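Local coordinates for tellurite resistance protein of COG3793 (Nostoc punctiforme, PDB 2OU3) that probably takes part in tellurite resistance as a TerB-family protein, and binds zinc and 1H-indole-3-carbaldehyde in the crystal, at residues 10-13 against 14-18; 55-58 against 59-63. All blocks are in the same frame, centred on the assembly; numbering follows the deposited sequence. Where two conformers were deposited one is given.

Contact 1 of 2, residues 10-13 against 14-18. With I3A (1H-indole-3-carbaldehyde), chain E.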
loop_
_atom_site.group_PDB
_atom_site.type_symbol
_atom_site.label_atom_id
_atom_site.label_comp_id
_atom_site.label_asym_id
_atom_site.label_seq_id
_atom_site.Cartn_x
_atom_site.Cartn_y
_atom_site.Cartn_z
ATOM N N SER A 10 -4.205 2.684 -10.110
ATOM C CA SER A 10 -5.324 2.879 -9.210
ATOM C C SER A 10 -6.044 1.568 -8.880
ATOM O O SER A 10 -6.412 1.349 -7.736
ATOM C CB SER A 10 -6.281 3.933 -9.766
ATOM O OG SER A 10 -5.639 5.198 -9.739
ATOM N N SER A 11 -6.268 0.729 -9.873
ATOM C CA SER A 11 -6.895 -0.569 -9.643
ATOM C C SER A 11 -6.051 -1.414 -8.688
ATOM O O SER A 11 -6.581 -2.089 -7.800
ATOM C CB SER A 11 -7.032 -1.343 -10.960
ATOM O OG SER A 11 -7.871 -0.676 -11.862
ATOM N N TRP A 12 -4.731 -1.389 -8.902
ATOM C CA TRP A 12 -3.827 -2.224 -8.123
ATOM C C TRP A 12 -3.863 -1.786 -6.676
ATOM O O TRP A 12 -4.053 -2.605 -5.781
ATOM C CB TRP A 12 -2.381 -2.160 -8.659
ATOM C CG TRP A 12 -1.446 -3.128 -7.958
ATOM C CD1 TRP A 12 -1.091 -4.342 -8.402
ATOM C CD2 TRP A 12 -0.784 -2.952 -6.718
ATOM N NE1 TRP A 12 -0.254 -4.954 -7.524
ATOM C CE2 TRP A 12 -0.057 -4.136 -6.464
ATOM C CE3 TRP A 12 -0.730 -1.928 -5.793
ATOM C CZ2 TRP A 12 0.734 -4.305 -5.336
ATOM C CZ3 TRP A 12 0.045 -2.089 -4.681
ATOM C CH2 TRP A 12 0.735 -3.286 -4.438
ATOM N N ILE A 13 -3.707 -0.485 -6.434
ATOM C CA ILE A 13 -3.639 0.018 -5.074
ATOM C C ILE A 13 -4.986 -0.081 -4.343
ATOM O O ILE A 13 -5.039 -0.361 -3.133
ATOM C CB ILE A 13 -3.062 1.473 -5.064
ATOM C CG1 ILE A 13 -2.423 1.797 -3.716
ATOM C CG2 ILE A 13 -4.120 2.511 -5.461
ATOM C CD1 ILE A 13 -1.543 0.676 -3.151
ATOM N N ILE A 14 -6.079 0.154 -5.063
ATOM C CA ILE A 14 -7.411 -0.009 -4.476
ATOM C C ILE A 14 -7.619 -1.463 -4.103
ATOM O O ILE A 14 -8.059 -1.778 -2.985
ATOM C CB ILE A 14 -8.503 0.466 -5.440
ATOM C CG1 ILE A 14 -8.553 1.970 -5.439
ATOM C CG2 ILE A 14 -9.845 -0.117 -5.022
ATOM C CD1 ILE A 14 -9.088 2.591 -4.088
ATOM N N ASN A 15 -7.236 -2.368 -4.999
ATOM C CA ASN A 15 -7.317 -3.801 -4.658
ATOM C C ASN A 15 -6.399 -4.179 -3.474
ATOM O O ASN A 15 -6.773 -4.976 -2.596
ATOM C CB ASN A 15 -7.046 -4.677 -5.870
ATOM C CG ASN A 15 -7.153 -6.140 -5.550
ATOM O OD1 ASN A 15 -6.148 -6.798 -5.235
ATOM N ND2 ASN A 15 -8.373 -6.655 -5.559
ATOM N N TRP A 16 -5.198 -3.603 -3.454
ATOM C CA TRP A 16 -4.248 -3.896 -2.426
ATOM C C TRP A 16 -4.814 -3.567 -1.028
ATOM O O TRP A 16 -4.762 -4.399 -0.113
ATOM C CB TRP A 16 -2.921 -3.160 -2.658
ATOM C CG TRP A 16 -1.946 -3.390 -1.551
ATOM C CD1 TRP A 16 -1.673 -2.531 -0.491
ATOM C CD2 TRP A 16 -1.171 -4.566 -1.308
ATOM N NE1 TRP A 16 -0.755 -3.108 0.345
ATOM C CE2 TRP A 16 -0.437 -4.352 -0.123
ATOM C CE3 TRP A 16 -1.018 -5.784 -1.975
ATOM C CZ2 TRP A 16 0.423 -5.315 0.399
ATOM C CZ3 TRP A 16 -0.160 -6.722 -1.465
ATOM C CH2 TRP A 16 0.573 -6.475 -0.305
ATOM N N PHE A 17 -5.335 -2.362 -0.854
ATOM C CA PHE A 17 -5.753 -1.937 0.478
ATOM C C PHE A 17 -7.165 -2.395 0.838
ATOM O O PHE A 17 -7.469 -2.590 2.016
ATOM C CB PHE A 17 -5.693 -0.418 0.583
ATOM C CG PHE A 17 -4.302 0.108 0.772
ATOM C CD1 PHE A 17 -3.590 -0.190 1.919
ATOM C CD2 PHE A 17 -3.710 0.917 -0.184
ATOM C CE1 PHE A 17 -2.313 0.317 2.118
ATOM C CE2 PHE A 17 -2.410 1.428 0.016
ATOM C CZ PHE A 17 -1.727 1.117 1.157
ATOM N N PHE A 18 -8.048 -2.473 -0.144
ATOM C CA PHE A 18 -9.470 -2.702 0.172
ATOM C C PHE A 18 -10.064 -3.996 -0.380
ATOM O O PHE A 18 -11.178 -4.360 0.018
ATOM C CB PHE A 18 -10.312 -1.506 -0.254
ATOM C CG PHE A 18 -9.779 -0.199 0.267
ATOM C CD1 PHE A 18 -9.868 0.103 1.608
ATOM C CD2 PHE A 18 -9.050 0.648 -0.569
ATOM C CE1 PHE A 18 -9.324 1.272 2.107
ATOM C CE2 PHE A 18 -8.515 1.853 -0.095
ATOM C CZ PHE A 18 -8.623 2.146 1.248
HETATM O O I3A E . -12.504 5.105 -2.153
HETATM C "C3'" I3A E . -11.883 4.431 -1.335
HETATM C C3 I3A E . -12.659 3.485 -0.497
HETATM C C2 I3A E . -12.097 2.626 0.409
HETATM N N I3A E . -13.117 1.893 0.973
HETATM C C8 I3A E . -14.317 2.246 0.467
HETATM C C9 I3A E . -14.114 3.305 -0.531
HETATM C C4 I3A E . -15.193 3.839 -1.251
HETATM C C5 I3A E . -16.458 3.380 -0.970
HETATM C C6 I3A E . -16.678 2.365 -0.025
HETATM C C7 I3A E . -15.613 1.813 0.671
HETATM O O HOH W 1 -3.407 -5.663 -5.631
#
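Trp12 and Trp16, one helical turn apart, both hold CG anti to the backbone N (chi1 -174° and 177°), and their indoles run out together from the helix. CB of Trp16 sits over a face of the Trp12 six-membered ring, a CH-pi contact with Trp12 CZ3 to Trp16 CB at 3.7 Å. The ring planes are nearly parallel, 4° apart. They are offset, with little ring overlap and 5.1 Å between the centroids of the Trp12 six-membered ring and the Trp16 five-membered ring.

Ile13 also runs alongside Phe17. In the conformer given, its CD1 comes obliquely to the phenyl ring, 3.4 Å from Phe17 CE2; a second conformer was deposited, so this closeness is tentative. The backbone bonds are those of a regular alpha helix, here helix 4-18. Trp12 O accepts a hydrogen bond from Trp16 N at 2.8 Å and another from a water. That water donates to Asn15 OD1 too, at 3.0 Å, while Asn15 ND2 bonds to Phe20 O. Trp12 also packs edge-to-face on Trp53 of the second subunit.

Phe18, at the end of the helix, has Phe17 CB over one face. Over the centre of its other face is C2 of the bound indole-carbaldehyde, 3.5 Å from Phe18 CE1. The large side chains thus meet by dispersion and CH-pi contact, and directional bonding is left to the backbone, the water and Asn15.

Contact 2 of 2, residues 55-58 against 59-63; sequences LGFC and ASWGV. With I3A (1H-indole-3-carbaldehyde), chain E.
Residues 55-58 run into 59-63 as the last turn of helix 48-60 and its exit, where Ala59 N bonds to Leu55 O at 2.8 Å, Trp61 N turns back to Cys58 O at 3.1 Å, and Gly62 leaves helical geometry with phi 80°. Trp61 folds back over this turn. CA of Cys58 lies over the centre of its six-membered ring, 3.8 Å from the centroid, as a CH-pi contact. Cys58 SG approaches the same ring obliquely, a sulfur-aromatic contact, and also touches Val63 CG2.

The indole turns its edge to the face of Phe57 in a T-shaped pair, planes at 80°. Trp61 CZ2 stands above the centre of the phenyl ring, 3.8 Å from Phe57 CE2.

This helix end belongs to the TerB family region and forms one wall of a ligand pocket. On the indole face turned from Cys58, the aldehyde carbon C3' of 1H-indole-3-carbaldehyde lies 3.3 Å from Trp61 CZ3.

In Ser60, chi1 of 74° tucks OG back over the main chain. From there OG donates to Phe57 O at 2.6 Å. The same carbonyl oxygen takes a weak bond from Ser60 N. It also lies above the indole plane, 3.0 Å from Trp61 NE1, at too poor an angle for a hydrogen bond.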
loop_
_atom_site.group_PDB
_atom_site.type_symbol
_atom_site.label_atom_id
_atom_site.label_comp_id
_atom_site.label_asym_id
_atom_site.label_seq_id
_atom_site.Cartn_x
_atom_site.Cartn_y
_atom_site.Cartn_z
ATOM N N LEU A 55 -4.949 12.621 3.879
ATOM C CA LEU A 55 -4.937 13.196 2.532
ATOM C C LEU A 55 -3.953 12.472 1.635
ATOM O O LEU A 55 -4.240 12.227 0.454
ATOM C CB LEU A 55 -4.575 14.676 2.574
ATOM C CG LEU A 55 -5.565 15.689 3.129
ATOM C CD1 LEU A 55 -4.972 17.085 3.031
ATOM C CD2 LEU A 55 -6.788 15.671 2.364
ATOM N N GLY A 56 -2.808 12.091 2.205
ATOM C CA GLY A 56 -1.789 11.358 1.446
ATOM C C GLY A 56 -2.279 9.961 1.068
ATOM O O GLY A 56 -2.048 9.477 -0.044
ATOM N N PHE A 57 -2.969 9.311 1.997
ATOM C CA PHE A 57 -3.535 7.986 1.776
ATOM C C PHE A 57 -4.556 8.101 0.651
ATOM O O PHE A 57 -4.484 7.380 -0.322
ATOM C CB PHE A 57 -4.146 7.516 3.092
ATOM C CG PHE A 57 -4.768 6.161 3.059
ATOM C CD1 PHE A 57 -4.206 5.115 2.344
ATOM C CD2 PHE A 57 -5.899 5.928 3.841
ATOM C CE1 PHE A 57 -4.780 3.855 2.366
ATOM C CE2 PHE A 57 -6.490 4.662 3.855
ATOM C CZ PHE A 57 -5.939 3.646 3.127
ATOM N N CYS A 58 -5.415 9.126 0.720
ATOM C CA CYS A 58 -6.442 9.316 -0.283
ATOM C C CYS A 58 -5.820 9.639 -1.647
ATOM O O CYS A 58 -6.185 9.054 -2.669
ATOM C CB CYS A 58 -7.436 10.396 0.160
ATOM S SG CYS A 58 -8.771 10.707 -1.021
ATOM N N ALA A 59 -4.829 10.525 -1.663
ATOM C CA ALA A 59 -4.155 10.895 -2.923
ATOM C C ALA A 59 -3.522 9.701 -3.612
ATOM O O ALA A 59 -3.524 9.645 -4.859
ATOM C CB ALA A 59 -3.095 11.973 -2.683
ATOM N N SER A 60 -2.982 8.761 -2.821
ATOM C CA SER A 60 -2.284 7.609 -3.373
ATOM C C SER A 60 -3.193 6.794 -4.246
ATOM O O SER A 60 -2.693 6.091 -5.097
ATOM C CB SER A 60 -1.686 6.707 -2.291
ATOM O OG SER A 60 -2.676 5.959 -1.638
ATOM N N TRP A 61 -4.511 6.817 -4.025
ATOM C CA TRP A 61 -5.427 6.003 -4.856
ATOM C C TRP A 61 -5.614 6.582 -6.253
ATOM O O TRP A 61 -6.284 5.985 -7.097
ATOM C CB TRP A 61 -6.822 5.849 -4.264
ATOM C CG TRP A 61 -6.824 5.594 -2.796
ATOM C CD1 TRP A 61 -5.872 4.938 -2.090
ATOM C CD2 TRP A 61 -7.815 6.010 -1.852
ATOM N NE1 TRP A 61 -6.202 4.921 -0.757
ATOM C CE2 TRP A 61 -7.401 5.558 -0.589
ATOM C CE3 TRP A 61 -9.033 6.704 -1.954
ATOM C CZ2 TRP A 61 -8.139 5.804 0.571
ATOM C CZ3 TRP A 61 -9.753 6.943 -0.816
ATOM C CH2 TRP A 61 -9.306 6.498 0.435
ATOM N N GLY A 62 -5.068 7.751 -6.491
ATOM C CA GLY A 62 -5.172 8.405 -7.809
ATOM C C GLY A 62 -6.487 9.123 -8.062
ATOM O O GLY A 62 -6.859 9.393 -9.223
ATOM N N VAL A 63 -7.191 9.461 -6.979
ATOM C CA VAL A 63 -8.412 10.299 -7.060
ATOM C C VAL A 63 -8.176 11.604 -7.836
ATOM O O VAL A 63 -7.052 12.113 -7.907
ATOM C CB VAL A 63 -9.020 10.637 -5.681
ATOM C CG1 VAL A 63 -9.436 9.382 -4.979
ATOM C CG2 VAL A 63 -8.074 11.526 -4.799
HETATM O O I3A E . -12.504 5.105 -2.153
HETATM C "C3'" I3A E . -11.883 4.431 -1.335
HETATM C C3 I3A E . -12.659 3.485 -0.497
HETATM C C2 I3A E . -12.097 2.626 0.409
HETATM N N I3A E . -13.117 1.893 0.973
HETATM C C8 I3A E . -14.317 2.246 0.467
HETATM C C9 I3A E . -14.114 3.305 -0.531
HETATM C C4 I3A E . -15.193 3.839 -1.251
HETATM C C5 I3A E . -16.458 3.380 -0.970
HETATM C C6 I3A E . -16.678 2.365 -0.025
HETATM C C7 I3A E . -15.613 1.813 0.671
#

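Contact 1 lies on helix 4-18, and contact 2 at the end of helix 48-60 with the turn after it. Their centres are about 11 Å apart, and they meet directly. Ser10 OG of contact 1 is 2.8 Å from Trp61 O of contact 2, a probable hydrogen bond. Phe18 CZ packs 3.6 Å from Phe57 CZ and 3.8 Å from Trp61 CZ2. The Phe18 and Trp61 rings meet edge-to-face, and each offers a face to the same 1H-indole-3-carbaldehyde. Ser29 OG and Asp96 OD2 add hydrogen bonds to the ligand. Both contacts also reach the second subunit: Trp12 of one chain meets the Phe57 ring of the other.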